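Local coordinates for periplasmic binding protein (Xylanimonas cellulosilytica, PDB 4MX8) that probably captures a solute, perhaps an iron-siderophore or a related metal chelate, outside the cell and delivers it to an ABC transporter for uptake, at residues F52-G64 with W292-I304. Residues are numbered along the deposited sequence; the frame is centred on the assembly and turned at random.
Sequences FDMAALDTIGALG and WYIVFGGVETTRI
Asp58 reaches from helix 54-62 to the first turn of helix 299-304 and accepts two of its backbone N-H groups. OD1 accepts from Glu300 N at 2.8 Å on its syn side. OD2 accepts Thr301 N at 2.7 Å through its syn lone pair, while Thr301 OG1, which also bonds Tyr78, comes nearly along the C-O bond of that oxygen. With CG anti to the backbone N (chi1 -174°), the carboxylate is carried to the start of helix 299-304. The next residue, Thr59, accepts a weak bond from Val299 N at OG1 (3.3 Å), and one turn on from Asp58 Ala62 CB rests 3.7 Å from Val299 CB. At the other end Met54 CB meets Val295 CG2. Gly298, the N-cap residue, has no side chain; a CB there would probably crowd Asp58 OD2. The axes of 54-62 and 299-304 approach to 8.4 Å at 100°. Outside, helix 137-152 packs on Thr59 and helix 155-179 on Val299. An asparagine at Asp58 would probably leave one N-H without an acceptor and remove the negative charge. This buried carboxylate is probably stabilised as the anion by the helix N-terminus, and the contact probably ties the N-terminal lobe to the C-terminal helix.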
# COMPACT_ATOMS: atom_id res chain seq x y z
N PHE A 52 -1.90 -7.53 -11.38
CA PHE A 52 -2.23 -8.20 -10.12
C PHE A 52 -2.02 -7.33 -8.88
O PHE A 52 -2.57 -7.63 -7.82
CB PHE A 52 -1.40 -9.48 -9.95
CG PHE A 52 -1.82 -10.62 -10.85
CD1 PHE A 52 -2.71 -11.58 -10.40
CD2 PHE A 52 -1.31 -10.74 -12.14
CE1 PHE A 52 -3.09 -12.65 -11.23
CE2 PHE A 52 -1.69 -11.81 -12.97
CZ PHE A 52 -2.58 -12.76 -12.51
N ASP A 53 -1.21 -6.28 -8.99
CA ASP A 53 -0.87 -5.40 -7.87
C ASP A 53 -1.76 -4.15 -7.93
O ASP A 53 -1.65 -3.34 -8.85
CB ASP A 53 0.63 -5.02 -7.93
CG ASP A 53 1.04 -3.98 -6.87
OD1 ASP A 53 0.71 -4.17 -5.67
OD2 ASP A 53 1.72 -2.99 -7.24
N MSE A 54 -2.66 -4.01 -6.95
CA MSE A 54 -3.65 -2.93 -6.98
C MSE A 54 -3.02 -1.54 -7.07
O MSE A 54 -3.63 -0.60 -7.59
CB MSE A 54 -4.61 -3.03 -5.78
CG MSE A 54 -5.48 -4.30 -5.72
SE MSE A 54 -6.45 -4.69 -7.36
CE MSE A 54 -5.11 -5.65 -8.37
N ALA A 55 -1.79 -1.41 -6.59
CA ALA A 55 -1.16 -0.11 -6.62
C ALA A 55 -0.73 0.23 -8.04
O ALA A 55 -0.82 1.38 -8.46
CB ALA A 55 -0.02 -0.06 -5.67
N ALA A 56 -0.28 -0.78 -8.78
CA ALA A 56 -0.01 -0.55 -10.20
C ALA A 56 -1.31 -0.32 -10.96
O ALA A 56 -1.33 0.49 -11.88
CB ALA A 56 0.73 -1.69 -10.81
N LEU A 57 -2.37 -1.03 -10.59
CA LEU A 57 -3.67 -0.82 -11.22
C LEU A 57 -4.08 0.63 -11.02
O LEU A 57 -4.45 1.31 -11.96
CB LEU A 57 -4.74 -1.77 -10.68
CG LEU A 57 -6.09 -1.80 -11.43
CD1 LEU A 57 -6.73 -3.15 -11.27
CD2 LEU A 57 -7.07 -0.73 -10.97
N ASP A 58 -3.98 1.08 -9.77
CA ASP A 58 -4.26 2.46 -9.39
C ASP A 58 -3.55 3.45 -10.32
O ASP A 58 -4.20 4.24 -11.01
CB ASP A 58 -3.80 2.67 -7.95
CG ASP A 58 -4.18 4.04 -7.39
OD1 ASP A 58 -4.49 4.97 -8.17
OD2 ASP A 58 -4.15 4.18 -6.14
N THR A 59 -2.23 3.40 -10.34
CA THR A 59 -1.46 4.37 -11.11
C THR A 59 -1.76 4.30 -12.61
O THR A 59 -1.93 5.34 -13.27
CB THR A 59 0.05 4.29 -10.83
OG1 THR A 59 0.29 4.62 -9.46
CG2 THR A 59 0.80 5.27 -11.70
N ILE A 60 -1.85 3.08 -13.14
CA ILE A 60 -2.19 2.93 -14.56
C ILE A 60 -3.50 3.66 -14.90
O ILE A 60 -3.58 4.37 -15.89
CB ILE A 60 -2.20 1.47 -15.04
CG1 ILE A 60 -0.78 0.93 -15.02
CG2 ILE A 60 -2.69 1.39 -16.44
CD1 ILE A 60 -0.70 -0.57 -15.15
N GLY A 61 -4.50 3.52 -14.04
CA GLY A 61 -5.75 4.23 -14.25
C GLY A 61 -5.57 5.74 -14.21
O GLY A 61 -6.09 6.46 -15.06
N ALA A 62 -4.81 6.20 -13.21
CA ALA A 62 -4.63 7.62 -12.97
C ALA A 62 -3.86 8.33 -14.09
O ALA A 62 -3.93 9.55 -14.22
CB ALA A 62 -3.92 7.83 -11.65
N LEU A 63 -3.14 7.56 -14.90
CA LEU A 63 -2.38 8.13 -16.01
C LEU A 63 -3.17 7.93 -17.31
O LEU A 63 -2.72 8.29 -18.39
CB LEU A 63 -1.00 7.48 -16.10
CG LEU A 63 -0.05 7.62 -14.90
CD1 LEU A 63 1.21 6.84 -15.19
CD2 LEU A 63 0.29 9.07 -14.61
N GLY A 64 -4.35 7.34 -17.19
CA GLY A 64 -5.26 7.28 -18.31
C GLY A 64 -5.42 5.91 -18.93
O GLY A 64 -6.08 5.74 -19.96
N TRP A 292 -4.63 1.75 3.16
CA TRP A 292 -3.42 1.58 3.93
C TRP A 292 -2.90 0.15 4.04
O TRP A 292 -1.72 -0.06 4.29
CB TRP A 292 -3.57 2.18 5.32
CG TRP A 292 -3.74 3.66 5.34
CD1 TRP A 292 -4.88 4.35 5.06
CD2 TRP A 292 -2.74 4.63 5.68
NE1 TRP A 292 -4.65 5.70 5.20
CE2 TRP A 292 -3.35 5.90 5.58
CE3 TRP A 292 -1.39 4.55 6.06
CZ2 TRP A 292 -2.66 7.09 5.85
CZ3 TRP A 292 -0.71 5.72 6.32
CH2 TRP A 292 -1.35 6.98 6.22
N TYR A 293 -3.75 -0.85 3.86
CA TYR A 293 -3.27 -2.22 4.07
C TYR A 293 -3.27 -3.10 2.82
O TYR A 293 -2.36 -3.90 2.63
CB TYR A 293 -4.03 -2.88 5.20
CG TYR A 293 -3.64 -4.32 5.43
CD1 TYR A 293 -2.59 -4.64 6.25
CD2 TYR A 293 -4.32 -5.36 4.82
CE1 TYR A 293 -2.23 -5.94 6.46
CE2 TYR A 293 -3.96 -6.66 5.02
CZ TYR A 293 -2.92 -6.95 5.85
OH TYR A 293 -2.55 -8.25 6.08
N ILE A 294 -4.30 -3.00 1.98
CA ILE A 294 -4.37 -3.88 0.79
C ILE A 294 -3.58 -3.32 -0.39
O ILE A 294 -2.70 -3.98 -0.92
CB ILE A 294 -5.82 -4.16 0.35
CG1 ILE A 294 -6.54 -5.00 1.40
CG2 ILE A 294 -5.83 -4.85 -0.99
CD1 ILE A 294 -5.98 -6.37 1.55
N VAL A 295 -3.91 -2.10 -0.78
CA VAL A 295 -3.29 -1.45 -1.93
C VAL A 295 -1.89 -0.92 -1.62
O VAL A 295 -0.90 -1.34 -2.26
CB VAL A 295 -4.14 -0.28 -2.43
CG1 VAL A 295 -3.51 0.33 -3.64
CG2 VAL A 295 -5.55 -0.77 -2.73
N PHE A 296 -1.81 -0.05 -0.61
CA PHE A 296 -0.58 0.61 -0.14
C PHE A 296 0.41 1.09 -1.23
O PHE A 296 1.53 0.61 -1.34
CB PHE A 296 0.10 -0.16 1.02
CG PHE A 296 0.84 -1.41 0.60
CD1 PHE A 296 0.15 -2.58 0.27
CD2 PHE A 296 2.22 -1.44 0.59
CE1 PHE A 296 0.84 -3.73 -0.10
CE2 PHE A 296 2.91 -2.59 0.21
CZ PHE A 296 2.22 -3.73 -0.12
N GLY A 297 -0.03 2.06 -2.02
CA GLY A 297 0.77 2.57 -3.12
C GLY A 297 -0.19 2.97 -4.22
O GLY A 297 -1.35 2.57 -4.19
N GLY A 298 0.27 3.76 -5.17
CA GLY A 298 -0.62 4.20 -6.23
C GLY A 298 -1.08 5.63 -6.03
O GLY A 298 -1.11 6.13 -4.91
N VAL A 299 -1.43 6.29 -7.14
CA VAL A 299 -1.82 7.69 -7.11
C VAL A 299 -3.09 7.98 -6.31
O VAL A 299 -3.07 8.76 -5.37
CB VAL A 299 -1.93 8.26 -8.54
CG1 VAL A 299 -2.40 9.70 -8.49
CG2 VAL A 299 -0.58 8.14 -9.25
N GLU A 300 -4.21 7.35 -6.67
CA GLU A 300 -5.46 7.60 -5.96
C GLU A 300 -5.39 7.16 -4.50
O GLU A 300 -5.95 7.82 -3.62
CB GLU A 300 -6.64 6.93 -6.65
CG GLU A 300 -7.64 7.91 -7.26
CD GLU A 300 -8.20 8.92 -6.25
OE1 GLU A 300 -8.44 8.55 -5.07
OE2 GLU A 300 -8.40 10.09 -6.66
N THR A 301 -4.70 6.05 -4.26
CA THR A 301 -4.49 5.57 -2.90
C THR A 301 -3.73 6.58 -2.04
O THR A 301 -4.11 6.83 -0.89
CB THR A 301 -3.71 4.24 -2.96
OG1 THR A 301 -4.52 3.27 -3.65
CG2 THR A 301 -3.38 3.72 -1.56
N THR A 302 -2.68 7.19 -2.59
CA THR A 302 -1.91 8.17 -1.84
C THR A 302 -2.77 9.40 -1.52
O THR A 302 -2.62 10.01 -0.47
CB THR A 302 -0.63 8.62 -2.59
OG1 THR A 302 0.18 7.49 -2.89
CG2 THR A 302 0.19 9.54 -1.73
N ARG A 303 -3.67 9.75 -2.43
CA ARG A 303 -4.59 10.85 -2.15
C ARG A 303 -5.49 10.45 -0.97
O ARG A 303 -5.71 11.26 -0.07
CB ARG A 303 -5.46 11.20 -3.37
CG ARG A 303 -4.72 11.58 -4.63
CD ARG A 303 -5.71 12.03 -5.71
NE ARG A 303 -5.07 12.47 -6.96
CZ ARG A 303 -5.12 11.79 -8.10
NH1 ARG A 303 -5.78 10.65 -8.15
NH2 ARG A 303 -4.53 12.26 -9.20
N ILE A 304 -6.00 9.22 -0.97
CA ILE A 304 -6.82 8.74 0.13
C ILE A 304 -6.04 8.81 1.45
O ILE A 304 -6.56 9.25 2.46
CB ILE A 304 -7.34 7.30 -0.10
CG1 ILE A 304 -8.32 7.28 -1.25
CG2 ILE A 304 -8.01 6.75 1.13
CD1 ILE A 304 -8.72 5.88 -1.62